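Local atomic coordinates of leucine aminopeptidase 2 (Saccharomyces cerevisiae, PDB entry 2XQ0), a protein that cleaves amino acids from the N terminus of di- and tripeptides as a zinc aminopeptidase of the M1 family, with weak epoxide hydrolase activity in vitro. Residues Ser14-Gln19 against Asn314-His319; Gly309-Asn314 against Phe421-Leu426; His319-Glu324 against Leu426-Phe431; Trp326-Glu331 against Pro389-Phe394. One frame throughout, in Å; residues are numbered along the deposited sequence. Where two conformers were deposited one is given.

Contact 1: residues Ser14-Gln19 against Asn314-His319; sequences SPEYDQ and NCSWNH
Glu16 reaches from the N-terminal loop to His319 and Asn318, joining a loop-to-loop contact whose second side is shaped by an ST turn at Ser316 in the M1 peptidase domain. The Glu16 chain leaves with CG anti to the backbone N (chi1 180°) and stays extended past CG, which carries the carboxylate to the imidazole edge. There His319 NE2 donates to Glu16 OE2 at 2.6 Å; the oxygen lies near the ring plane, yet the histidine meets it from above the carboxylate plane. The acid and ring planes are turned 48° apart. Asn318 ND2 adds a long, weak bond to the same oxygen, and its amide plane stands almost perpendicular to the carboxylate. A water completes the grip, donating to Glu16 OE2 and to Tyr17 O while accepting from Ser316 OG, so three donors converge on one carboxylate oxygen. Ser316 OG in turn accepts from Asn318 N at 3.1 Å, the bond that closes the turn. Asn318 OD1 is taken by Leu375 N.

Apolar contact is brief: Pro15, preceded by a cis peptide bond, sets CB 3.5 Å from Cys315 CB. Asp18 and Ser316 touch through their CB atoms, 3.8 Å apart. The Asp18 carboxylate, bonded through OD2 to Thr160, is linked to Trp317 by two separate single-water bridges. One water donates to Asp18 OD1 and accepts from Trp317 N; the other donates to Asp18 OD2 at 2.8 Å and accepts from the indole NE1 at 3.1 Å.

Contact 2: residues Gly309-Asn314 against Phe421-Leu426; sequences GNLVTN and FAKKSL
Val312 stands with CG1 anti to its own N (chi1 171°), which puts that methyl against both Phe421 CB and Leu426 CD2, 3.7 Å from each, while CG2 comes 3.4 Å from Phe421 O. Leu426 CG takes the crowded rotamer between backbone N and carbonyl carbon (chi1 87°), and its CD1 rests over the centre of the Phe421 ring. On the other side of the strand pair, Thr313 CB meets Ser425 OG, whose polar partner is Pro161 O. The backbones form a short parallel two-stranded sheet: Thr313 N donates to Lys424 O, and Leu426 N returns to Thr313 O at 2.9 Å. Before the strands, Lys423 N, in a type II turn, bonds Leu311 O at 2.7 Å, and the Leu311 side chain lies against Ala422 CB, 3.9 Å from CG. Replacing Leu311 with an alanine would probably open a gap beside Ala422 and leave the aliphatic start of Lys423 with less to lean on. Lys164 NZ bonds Leu311 O, Lys424 O and Thr313 OG1, tying both strands to one ammonium. The pair follows helices 297-311 and 407-420, with Tyr417 and Phe418 of the latter touching Val312, and leads into helices 321-339 and 428-438.

Contact 3: residues His319-Glu324 against Leu426-Phe431; sequences HFWLNE and LDTFQF. With ZN (zinc ion), chain C; BES (2-(3-amino-2-hydroxy-4-phenyl-butyrylamino)-4-methyl-pentanoic acid), chain B.
Trp321 meets Thr428 and Phe431 along the edge of its indole. From CB, its CG is turned between the backbone N and the carbonyl carbon (chi1 86°), swinging the ring toward helix 428-438. CD1 passes 3.8 Å from Thr428 OG1, and NE1 donates to that hydroxyl at 3.0 Å, the oxygen lying near the indole plane. Farther round, CZ2 comes 3.9 Å from Phe431 CD2, and the tip, CH2, reaches Phe431 CE2 at 3.6 Å. The indole edge points at the phenyl face in a T-shaped pair with planes at 87°. A leucine in place of Trp321 would probably leave Thr428 OG1 without its indole donor and the Phe431 face without its edge-on partner.

Thr428 OG1 also shares a hydrogen bond with His319 ND1 at 2.8 Å, so one hydroxyl joins both rings. Asp427 and Gln430 form a capping box at the start of helix 428-438: Gln430 N donates to Asp427 OD1, and Asp427 N to Gln430 OE1. Asp427 CB sits squarely over the imidazole face in a CH-pi contact, while its OD2 is held by Ser14 OG and Glu16 N. Between the helices Leu322 forks, CD1 against Leu426 CG and CD2 against Phe431 CB. Two residues after Leu322, Glu324 OE1 binds the zinc ion at 2.2 Å beside His301 and His305, and bestatin supplies O2 and O3.

Contact 4: residues Trp326-Glu331 against Pro389-Phe394; sequences WTVYLE and PYEKGF. With BES (2-(3-amino-2-hydroxy-4-phenyl-butyrylamino)-4-methyl-pentanoic acid), chain B.
Val328 fits tightly against helix 389-394, its two methyls splitting between Tyr390 and Phe394. CG1, anti to the valine N (chi1 174°), packs 3.8 Å from Phe394 CB, whereas CG2 touches the edge of the Tyr390 ring at CD2, 3.7 Å away. Beside it the Phe394 ring turns its edge to the backbone of Tyr329, with CD1 3.7 Å from Tyr329 CA. No hydrogen bond crosses between the two segments. The axes of segments 326-331 and 389-394 cross at -66° and come within 8.0 Å. Both belong to the thermolysin-like catalytic domain of an M1 metallopeptidase, in which helix 321-339 also supplies the zinc ligand Glu324.

Looser contact flanks this core. Glu391 OE2 only grazes Val328 CG1 at 4.1 Å and is salt-bridged to Arg332, whose cation also meets the Phe394 ring. The Tyr329 hydroxyl is hydrogen-bonded outside the two segments, to Glu401 and Arg333. Toward the substrate pocket, Tyr390, the proton donor of the active site, is partly exposed; its OH donates to bestatin O3 at 3.0 Å, with the inhibitor oxygen in the plane of the phenol ring.

Overall arrangement
From the N terminus, contact 1 closes the longest loop: residues 14-19, in the loop between helix 4-9 and strand 28-40, return to the loop at 314-319 in the catalytic domain. Contact 2 opens before contact 1 closes, so these two cross; its strands 312-314 and 424-426 enclose a largely helical stretch. Contact 3 opens at His319, where contact 1 ends, and closes beyond Leu426, crossing contact 2. Contact 4, between helices 321-339 and 388-403, falls within the loops of both contact 2 and contact 3. Shared Asn314, His319 and Leu426 join the first three into one continuous patch, and helix 321-339 carries it on to the zinc and bestatin.

Contact 1: residues Ser14-Gln19 against Asn314-His319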
# COMPACT_ATOMS: atom_id res chain seq x y z
N SER A 14 6.35 -26.45 -5.40
CA SER A 14 6.09 -25.15 -4.78
C SER A 14 7.41 -24.55 -4.30
O SER A 14 8.34 -25.29 -4.02
CB SER A 14 5.12 -25.32 -3.61
OG SER A 14 3.76 -25.32 -4.03
N PRO A 15 7.52 -23.21 -4.22
CA PRO A 15 6.54 -22.18 -4.56
C PRO A 15 6.28 -22.09 -6.05
O PRO A 15 7.19 -22.29 -6.86
CB PRO A 15 7.21 -20.88 -4.08
CG PRO A 15 8.27 -21.29 -3.16
CD PRO A 15 8.74 -22.62 -3.65
N GLU A 16 5.05 -21.74 -6.40
CA GLU A 16 4.62 -21.62 -7.78
C GLU A 16 5.47 -20.60 -8.52
O GLU A 16 5.83 -19.55 -7.97
CB GLU A 16 3.16 -21.17 -7.79
CG GLU A 16 2.58 -21.00 -9.17
CD GLU A 16 1.12 -20.60 -9.11
OE1 GLU A 16 0.26 -21.48 -9.31
OE2 GLU A 16 0.83 -19.41 -8.87
N TYR A 17 5.78 -20.91 -9.77
CA TYR A 17 6.63 -20.05 -10.59
C TYR A 17 6.05 -18.65 -10.78
O TYR A 17 4.86 -18.50 -11.05
CB TYR A 17 6.89 -20.73 -11.95
CG TYR A 17 8.09 -20.12 -12.66
CD1 TYR A 17 9.36 -20.65 -12.46
CD2 TYR A 17 7.96 -19.01 -13.47
CE1 TYR A 17 10.46 -20.11 -13.09
CE2 TYR A 17 9.07 -18.45 -14.10
CZ TYR A 17 10.32 -19.00 -13.90
OH TYR A 17 11.44 -18.47 -14.49
N ASP A 18 6.90 -17.63 -10.64
CA ASP A 18 6.51 -16.24 -10.83
C ASP A 18 6.62 -15.82 -12.31
O ASP A 18 7.72 -15.58 -12.81
CB ASP A 18 7.42 -15.34 -9.98
CG ASP A 18 7.09 -13.89 -10.08
OD1 ASP A 18 6.19 -13.52 -10.88
OD2 ASP A 18 7.72 -13.10 -9.34
N GLN A 19 5.48 -15.66 -12.97
CA GLN A 19 5.42 -15.34 -14.40
C GLN A 19 5.73 -13.88 -14.74
O GLN A 19 5.76 -13.51 -15.92
CB GLN A 19 4.02 -15.66 -14.93
CG GLN A 19 3.61 -17.12 -14.78
CD GLN A 19 4.31 -18.01 -15.76
OE1 GLN A 19 4.49 -17.63 -16.92
NE2 GLN A 19 4.70 -19.20 -15.32
N ASN A 314 4.82 -13.34 -0.30
CA ASN A 314 4.18 -14.06 -1.39
C ASN A 314 5.21 -14.39 -2.47
O ASN A 314 6.07 -13.57 -2.82
CB ASN A 314 3.01 -13.26 -1.99
CG ASN A 314 3.35 -11.78 -2.23
OD1 ASN A 314 4.50 -11.41 -2.37
ND2 ASN A 314 2.33 -10.94 -2.29
N CYS A 315 5.12 -15.59 -3.02
CA CYS A 315 6.11 -16.03 -3.98
C CYS A 315 5.94 -15.37 -5.34
O CYS A 315 6.90 -15.28 -6.11
CB CYS A 315 6.06 -17.55 -4.13
SG CYS A 315 4.55 -18.12 -4.89
N SER A 316 4.73 -14.93 -5.64
CA SER A 316 4.44 -14.26 -6.91
C SER A 316 3.25 -13.36 -6.72
O SER A 316 2.60 -13.38 -5.68
CB SER A 316 4.13 -15.28 -8.00
OG SER A 316 2.77 -15.69 -7.97
N TRP A 317 2.93 -12.58 -7.74
CA TRP A 317 1.83 -11.63 -7.64
C TRP A 317 0.46 -12.30 -7.85
O TRP A 317 -0.57 -11.66 -7.67
CB TRP A 317 2.07 -10.42 -8.55
CG TRP A 317 3.43 -9.82 -8.24
CD1 TRP A 317 4.55 -9.87 -9.03
CD2 TRP A 317 3.83 -9.17 -7.03
NE1 TRP A 317 5.61 -9.26 -8.39
CE2 TRP A 317 5.20 -8.83 -7.16
CE3 TRP A 317 3.16 -8.83 -5.84
CZ2 TRP A 317 5.90 -8.16 -6.15
CZ3 TRP A 317 3.87 -8.18 -4.84
CH2 TRP A 317 5.21 -7.84 -5.00
N ASN A 318 0.46 -13.59 -8.17
CA ASN A 318 -0.77 -14.38 -8.16
C ASN A 318 -1.30 -14.64 -6.77
O ASN A 318 -2.47 -14.94 -6.60
CB ASN A 318 -0.55 -15.75 -8.80
CG ASN A 318 -0.51 -15.71 -10.30
OD1 ASN A 318 -0.76 -14.67 -10.92
ND2 ASN A 318 -0.25 -16.86 -10.90
N HIS A 319 -0.42 -14.57 -5.77
CA HIS A 319 -0.76 -14.92 -4.39
C HIS A 319 -0.59 -13.71 -3.46
O HIS A 319 -0.24 -13.84 -2.28
CB HIS A 319 0.09 -16.10 -3.92
CG HIS A 319 -0.01 -17.28 -4.83
ND1 HIS A 319 -1.02 -18.22 -4.70
CD2 HIS A 319 0.71 -17.64 -5.91
CE1 HIS A 319 -0.89 -19.12 -5.67
NE2 HIS A 319 0.15 -18.78 -6.42
O HOH W 1 2.60 -17.80 -9.68
O HOH W 2 3.41 -12.86 -10.59
O HOH W 3 7.88 -10.40 -10.08

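Contact 2: residues Gly309-Asn314 against Phe421-Leu426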
# COMPACT_ATOMS: atom_id res chain seq x y z
N GLY A 309 4.47 -10.14 4.73
CA GLY A 309 4.97 -9.41 3.58
C GLY A 309 6.47 -9.38 3.65
O GLY A 309 7.14 -9.85 2.74
N ASN A 310 6.99 -8.85 4.75
CA ASN A 310 8.43 -8.64 4.89
C ASN A 310 9.18 -9.87 5.36
O ASN A 310 10.15 -10.29 4.73
CB ASN A 310 8.70 -7.43 5.78
CG ASN A 310 8.12 -6.14 5.21
OD1 ASN A 310 7.43 -6.15 4.19
ND2 ASN A 310 8.40 -5.03 5.86
N LEU A 311 8.68 -10.47 6.44
CA LEU A 311 9.27 -11.67 7.00
C LEU A 311 8.84 -12.90 6.20
O LEU A 311 9.65 -13.77 5.86
CB LEU A 311 8.84 -11.80 8.47
CG LEU A 311 9.57 -12.89 9.26
CD1 LEU A 311 11.07 -12.63 9.23
CD2 LEU A 311 9.05 -12.98 10.70
N VAL A 312 7.54 -12.95 5.88
CA VAL A 312 6.97 -14.05 5.12
C VAL A 312 6.33 -13.44 3.88
O VAL A 312 5.45 -12.61 3.99
CB VAL A 312 5.88 -14.80 5.94
CG1 VAL A 312 5.15 -15.79 5.05
CG2 VAL A 312 6.50 -15.51 7.13
N THR A 313 6.79 -13.84 2.70
CA THR A 313 6.47 -13.11 1.47
C THR A 313 5.73 -13.96 0.44
O THR A 313 5.98 -15.14 0.31
CB THR A 313 7.78 -12.60 0.83
OG1 THR A 313 8.56 -11.95 1.83
CG2 THR A 313 7.49 -11.63 -0.33
N ASN A 314 4.82 -13.34 -0.30
CA ASN A 314 4.18 -14.06 -1.39
C ASN A 314 5.21 -14.39 -2.47
O ASN A 314 6.07 -13.57 -2.82
CB ASN A 314 3.01 -13.26 -1.99
CG ASN A 314 3.35 -11.78 -2.23
OD1 ASN A 314 4.50 -11.41 -2.37
ND2 ASN A 314 2.33 -10.94 -2.29
N PHE A 421 7.58 -19.94 7.96
CA PHE A 421 7.97 -19.31 6.72
C PHE A 421 8.84 -18.08 6.90
O PHE A 421 9.10 -17.35 5.95
CB PHE A 421 6.74 -18.99 5.86
CG PHE A 421 6.03 -20.23 5.38
CD1 PHE A 421 6.55 -20.98 4.34
CD2 PHE A 421 4.88 -20.67 6.01
CE1 PHE A 421 5.93 -22.13 3.91
CE2 PHE A 421 4.23 -21.83 5.59
CZ PHE A 421 4.76 -22.56 4.54
N ALA A 422 9.32 -17.85 8.12
CA ALA A 422 10.15 -16.67 8.35
C ALA A 422 11.32 -16.66 7.37
O ALA A 422 12.04 -17.65 7.23
CB ALA A 422 10.66 -16.61 9.80
N LYS A 423 11.49 -15.53 6.69
CA LYS A 423 12.62 -15.33 5.77
C LYS A 423 12.50 -16.10 4.47
O LYS A 423 13.48 -16.21 3.72
CB LYS A 423 13.94 -15.64 6.47
CG LYS A 423 14.22 -14.71 7.66
CD LYS A 423 15.48 -15.10 8.42
CE LYS A 423 15.68 -14.18 9.62
NZ LYS A 423 17.05 -14.31 10.22
N LYS A 424 11.30 -16.59 4.18
CA LYS A 424 11.06 -17.38 2.99
C LYS A 424 9.87 -16.81 2.22
O LYS A 424 9.25 -15.83 2.66
CB LYS A 424 10.80 -18.85 3.36
CG LYS A 424 11.97 -19.52 4.08
CD LYS A 424 11.57 -20.89 4.60
CE LYS A 424 12.75 -21.58 5.26
NZ LYS A 424 12.53 -23.05 5.39
N SER A 425 9.58 -17.40 1.08
CA SER A 425 8.45 -16.99 0.25
C SER A 425 7.55 -18.19 0.04
O SER A 425 8.00 -19.33 0.14
CB SER A 425 8.95 -16.46 -1.09
OG SER A 425 9.79 -15.31 -0.88
N LEU A 426 6.27 -17.96 -0.24
CA LEU A 426 5.36 -19.10 -0.39
C LEU A 426 4.14 -18.81 -1.23
O LEU A 426 3.85 -17.65 -1.56
CB LEU A 426 4.90 -19.61 0.98
CG LEU A 426 3.66 -18.90 1.53
CD1 LEU A 426 3.06 -19.71 2.65
CD2 LEU A 426 4.01 -17.50 2.02

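Contact 3: residues His319-Glu324 against Leu426-Phe431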
# COMPACT_ATOMS: atom_id res chain seq x y z
N HIS A 319 -0.42 -14.57 -5.77
CA HIS A 319 -0.76 -14.92 -4.39
C HIS A 319 -0.59 -13.71 -3.46
O HIS A 319 -0.24 -13.84 -2.28
CB HIS A 319 0.09 -16.10 -3.92
CG HIS A 319 -0.01 -17.28 -4.83
ND1 HIS A 319 -1.02 -18.22 -4.70
CD2 HIS A 319 0.71 -17.64 -5.91
CE1 HIS A 319 -0.89 -19.12 -5.67
NE2 HIS A 319 0.15 -18.78 -6.42
N PHE A 320 -0.82 -12.53 -4.03
CA PHE A 320 -0.68 -11.25 -3.35
C PHE A 320 -1.56 -11.18 -2.09
O PHE A 320 -1.23 -10.46 -1.15
CB PHE A 320 -1.05 -10.14 -4.33
CG PHE A 320 -0.79 -8.74 -3.81
CD1 PHE A 320 0.43 -8.42 -3.24
CD2 PHE A 320 -1.76 -7.75 -3.96
CE1 PHE A 320 0.68 -7.12 -2.78
CE2 PHE A 320 -1.52 -6.45 -3.51
CZ PHE A 320 -0.29 -6.15 -2.92
N TRP A 321 -2.67 -11.92 -2.08
CA TRP A 321 -3.55 -11.93 -0.91
C TRP A 321 -2.82 -12.36 0.38
O TRP A 321 -3.18 -11.91 1.48
CB TRP A 321 -4.80 -12.78 -1.15
CG TRP A 321 -4.64 -14.24 -0.86
CD1 TRP A 321 -4.22 -15.21 -1.72
CD2 TRP A 321 -4.92 -14.91 0.38
NE1 TRP A 321 -4.21 -16.44 -1.10
CE2 TRP A 321 -4.63 -16.28 0.20
CE3 TRP A 321 -5.38 -14.47 1.63
CZ2 TRP A 321 -4.79 -17.22 1.22
CZ3 TRP A 321 -5.53 -15.41 2.65
CH2 TRP A 321 -5.24 -16.78 2.43
N LEU A 322 -1.81 -13.22 0.26
CA LEU A 322 -1.06 -13.69 1.43
C LEU A 322 -0.37 -12.53 2.12
O LEU A 322 -0.19 -12.54 3.33
CB LEU A 322 -0.01 -14.73 1.04
CG LEU A 322 -0.58 -16.12 0.70
CD1 LEU A 322 0.50 -17.04 0.15
CD2 LEU A 322 -1.25 -16.71 1.94
N ASN A 323 0.08 -11.56 1.33
CA ASN A 323 0.64 -10.34 1.89
C ASN A 323 -0.49 -9.47 2.44
O ASN A 323 -0.64 -9.34 3.65
CB ASN A 323 1.44 -9.54 0.85
CG ASN A 323 2.87 -10.05 0.65
OD1 ASN A 323 3.16 -11.23 0.83
ND2 ASN A 323 3.76 -9.15 0.27
N GLU A 324 -1.29 -8.91 1.54
CA GLU A 324 -2.25 -7.87 1.94
C GLU A 324 -3.43 -8.37 2.79
O GLU A 324 -3.91 -7.65 3.65
CB GLU A 324 -2.76 -7.09 0.73
CG GLU A 324 -1.67 -6.30 -0.01
CD GLU A 324 -0.99 -5.23 0.85
OE1 GLU A 324 -1.53 -4.86 1.92
OE2 GLU A 324 0.09 -4.75 0.45
N LEU A 426 6.27 -17.96 -0.24
CA LEU A 426 5.36 -19.10 -0.39
C LEU A 426 4.14 -18.81 -1.23
O LEU A 426 3.85 -17.65 -1.56
CB LEU A 426 4.90 -19.61 0.98
CG LEU A 426 3.66 -18.90 1.53
CD1 LEU A 426 3.06 -19.71 2.65
CD2 LEU A 426 4.01 -17.50 2.02
N ASP A 427 3.43 -19.88 -1.59
CA ASP A 427 2.19 -19.76 -2.34
C ASP A 427 0.99 -20.18 -1.47
O ASP A 427 1.15 -20.61 -0.33
CB ASP A 427 2.26 -20.50 -3.70
CG ASP A 427 2.43 -22.00 -3.55
OD1 ASP A 427 1.95 -22.54 -2.55
OD2 ASP A 427 3.02 -22.65 -4.45
N THR A 428 -0.21 -19.98 -1.98
CA THR A 428 -1.42 -20.27 -1.24
C THR A 428 -1.48 -21.74 -0.84
O THR A 428 -1.98 -22.09 0.22
CB THR A 428 -2.62 -19.98 -2.13
OG1 THR A 428 -2.61 -18.60 -2.48
CG2 THR A 428 -3.90 -20.33 -1.42
N PHE A 429 -0.97 -22.60 -1.71
CA PHE A 429 -1.07 -24.04 -1.48
C PHE A 429 -0.26 -24.42 -0.26
O PHE A 429 -0.69 -25.26 0.53
CB PHE A 429 -0.64 -24.81 -2.73
CG PHE A 429 -1.33 -24.34 -3.98
CD1 PHE A 429 -2.67 -24.64 -4.17
CD2 PHE A 429 -0.67 -23.57 -4.91
CE1 PHE A 429 -3.33 -24.19 -5.30
CE2 PHE A 429 -1.33 -23.12 -6.05
CZ PHE A 429 -2.65 -23.43 -6.24
N GLN A 430 0.90 -23.79 -0.08
CA GLN A 430 1.73 -24.06 1.09
C GLN A 430 1.04 -23.50 2.35
O GLN A 430 1.14 -24.08 3.44
CB GLN A 430 3.12 -23.44 0.91
CG GLN A 430 3.91 -24.01 -0.28
CD GLN A 430 5.17 -23.21 -0.53
OE1 GLN A 430 5.14 -22.18 -1.20
NE2 GLN A 430 6.29 -23.68 0.02
N PHE A 431 0.35 -22.38 2.21
CA PHE A 431 -0.44 -21.83 3.31
C PHE A 431 -1.44 -22.90 3.75
O PHE A 431 -1.53 -23.22 4.92
CB PHE A 431 -1.15 -20.54 2.89
CG PHE A 431 -2.31 -20.15 3.79
CD1 PHE A 431 -2.08 -19.63 5.05
CD2 PHE A 431 -3.62 -20.28 3.36
CE1 PHE A 431 -3.14 -19.26 5.89
CE2 PHE A 431 -4.68 -19.92 4.19
CZ PHE A 431 -4.44 -19.41 5.46
ZN ZN C . -0.21 -3.23 2.68
N2 BES B . 2.72 -1.35 -0.20
C1 BES B . 1.29 -1.19 -0.10
C6 BES B . 0.78 -0.24 -1.19
C7 BES B . 1.03 -0.84 -2.55
C8 BES B . 0.69 -2.16 -2.80
C12 BES B . 1.61 -0.07 -3.56
C9 BES B . 0.92 -2.72 -4.05
C11 BES B . 1.84 -0.63 -4.81
C10 BES B . 1.50 -1.95 -5.06
C2 BES B . 0.89 -0.66 1.29
O2 BES B . 1.33 -1.47 2.39
C3 BES B . -0.60 -0.56 1.31
O3 BES B . -1.31 -1.57 1.36
N1 BES B . -0.98 0.71 1.24
C4 BES B . -2.33 1.24 1.23
C13 BES B . -2.57 1.63 2.68
C14 BES B . -3.84 1.03 3.26
C15 BES B . -3.76 0.99 4.78
C16 BES B . -4.13 -0.36 2.69
C5 BES B . -2.29 2.48 0.39
O1 BES B . -3.34 2.86 -0.18
O4 BES B . -1.20 3.09 0.29

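Contact 4: residues Trp326-Glu331 against Pro389-Phe394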
# COMPACT_ATOMS: atom_id res chain seq x y z
N TRP A 326 -3.45 -11.05 4.93
CA TRP A 326 -2.90 -11.20 6.28
C TRP A 326 -2.69 -9.85 6.97
O TRP A 326 -3.10 -9.65 8.13
CB TRP A 326 -1.57 -11.98 6.22
CG TRP A 326 -1.77 -13.45 6.39
CD1 TRP A 326 -1.61 -14.43 5.45
CD2 TRP A 326 -2.18 -14.11 7.59
NE1 TRP A 326 -1.89 -15.66 5.99
CE2 TRP A 326 -2.24 -15.49 7.31
CE3 TRP A 326 -2.49 -13.67 8.87
CZ2 TRP A 326 -2.61 -16.43 8.26
CZ3 TRP A 326 -2.86 -14.61 9.83
CH2 TRP A 326 -2.91 -15.96 9.52
N THR A 327 -2.05 -8.90 6.26
CA THR A 327 -1.78 -7.58 6.84
C THR A 327 -3.05 -6.90 7.35
O THR A 327 -3.07 -6.39 8.46
CB THR A 327 -1.03 -6.66 5.86
OG1 THR A 327 0.21 -7.28 5.51
CG2 THR A 327 -0.77 -5.26 6.48
N VAL A 328 -4.11 -6.90 6.54
CA VAL A 328 -5.35 -6.26 6.92
C VAL A 328 -5.92 -6.99 8.14
O VAL A 328 -6.43 -6.37 9.07
CB VAL A 328 -6.39 -6.22 5.74
CG1 VAL A 328 -7.75 -5.68 6.21
CG2 VAL A 328 -5.88 -5.35 4.57
N TYR A 329 -5.81 -8.33 8.13
CA TYR A 329 -6.24 -9.14 9.27
C TYR A 329 -5.46 -8.76 10.53
O TYR A 329 -6.04 -8.41 11.58
CB TYR A 329 -6.14 -10.66 8.98
CG TYR A 329 -6.49 -11.48 10.20
CD1 TYR A 329 -7.82 -11.72 10.55
CD2 TYR A 329 -5.50 -11.94 11.05
CE1 TYR A 329 -8.14 -12.43 11.69
CE2 TYR A 329 -5.81 -12.63 12.18
CZ TYR A 329 -7.13 -12.86 12.51
OH TYR A 329 -7.43 -13.54 13.65
N LEU A 330 -4.14 -8.79 10.42
CA LEU A 330 -3.30 -8.43 11.56
C LEU A 330 -3.50 -6.99 12.07
O LEU A 330 -3.60 -6.76 13.26
CB LEU A 330 -1.82 -8.69 11.25
CG LEU A 330 -1.49 -10.17 11.08
CD1 LEU A 330 -0.06 -10.36 10.54
CD2 LEU A 330 -1.71 -10.95 12.40
N GLU A 331 -3.57 -6.03 11.14
CA GLU A 331 -3.85 -4.63 11.44
C GLU A 331 -5.10 -4.50 12.30
O GLU A 331 -5.11 -3.82 13.33
CB GLU A 331 -4.08 -3.88 10.12
CG GLU A 331 -4.60 -2.44 10.22
CD GLU A 331 -5.05 -1.90 8.85
OE1 GLU A 331 -4.93 -2.62 7.82
OE2 GLU A 331 -5.52 -0.74 8.81
N PRO A 389 -7.61 -8.44 -2.82
CA PRO A 389 -6.68 -9.20 -1.97
C PRO A 389 -6.72 -8.75 -0.52
O PRO A 389 -6.54 -9.56 0.39
CB PRO A 389 -5.30 -8.90 -2.59
CG PRO A 389 -5.51 -7.74 -3.54
CD PRO A 389 -6.95 -7.88 -4.01
N TYR A 390 -6.95 -7.45 -0.31
CA TYR A 390 -7.03 -6.89 1.02
C TYR A 390 -8.23 -7.45 1.77
O TYR A 390 -8.10 -8.05 2.83
CB TYR A 390 -7.16 -5.35 0.94
CG TYR A 390 -5.93 -4.66 0.38
CD1 TYR A 390 -5.72 -4.55 -0.99
CD2 TYR A 390 -4.99 -4.09 1.23
CE1 TYR A 390 -4.58 -3.91 -1.50
CE2 TYR A 390 -3.85 -3.44 0.74
CZ TYR A 390 -3.65 -3.36 -0.62
OH TYR A 390 -2.53 -2.71 -1.10
N GLU A 391 -9.41 -7.24 1.21
CA GLU A 391 -10.65 -7.46 1.95
C GLU A 391 -11.24 -8.85 1.78
O GLU A 391 -11.80 -9.39 2.72
CB GLU A 391 -11.69 -6.41 1.57
CG GLU A 391 -11.30 -4.97 1.95
CD GLU A 391 -11.20 -4.75 3.46
OE1 GLU A 391 -11.81 -5.52 4.24
OE2 GLU A 391 -10.50 -3.81 3.87
N LYS A 392 -11.17 -9.42 0.58
CA LYS A 392 -11.57 -10.81 0.46
C LYS A 392 -10.55 -11.64 1.23
O LYS A 392 -10.88 -12.63 1.88
CB LYS A 392 -11.69 -11.25 -1.02
CG LYS A 392 -12.37 -12.61 -1.19
CD LYS A 392 -12.45 -13.10 -2.64
CE LYS A 392 -13.70 -12.61 -3.37
NZ LYS A 392 -14.02 -13.42 -4.62
N GLY A 393 -9.28 -11.22 1.16
CA GLY A 393 -8.22 -11.88 1.91
C GLY A 393 -8.49 -11.85 3.39
O GLY A 393 -8.52 -12.88 4.05
N PHE A 394 -8.69 -10.64 3.92
CA PHE A 394 -9.10 -10.48 5.31
C PHE A 394 -10.32 -11.32 5.68
O PHE A 394 -10.35 -11.97 6.72
CB PHE A 394 -9.41 -9.01 5.61
CG PHE A 394 -10.28 -8.84 6.82
CD1 PHE A 394 -9.73 -8.91 8.08
CD2 PHE A 394 -11.63 -8.66 6.68
CE1 PHE A 394 -10.52 -8.79 9.20
CE2 PHE A 394 -12.44 -8.54 7.81
CZ PHE A 394 -11.88 -8.60 9.06
N2 BES B . 2.72 -1.35 -0.20
C1 BES B . 1.29 -1.19 -0.10
C6 BES B . 0.78 -0.24 -1.19
C7 BES B . 1.03 -0.84 -2.55
C8 BES B . 0.69 -2.16 -2.80
C12 BES B . 1.61 -0.07 -3.56
C9 BES B . 0.92 -2.72 -4.05
C11 BES B . 1.84 -0.63 -4.81
C10 BES B . 1.50 -1.95 -5.06
C2 BES B . 0.89 -0.66 1.29
O2 BES B . 1.33 -1.47 2.39
C3 BES B . -0.60 -0.56 1.31
O3 BES B . -1.31 -1.57 1.36
N1 BES B . -0.98 0.71 1.24
C4 BES B . -2.33 1.24 1.23
C13 BES B . -2.57 1.63 2.68
C14 BES B . -3.84 1.03 3.26
C15 BES B . -3.76 0.99 4.78
C16 BES B . -4.13 -0.36 2.69
C5 BES B . -2.29 2.48 0.39
O1 BES B . -3.34 2.86 -0.18
O4 BES B . -1.20 3.09 0.29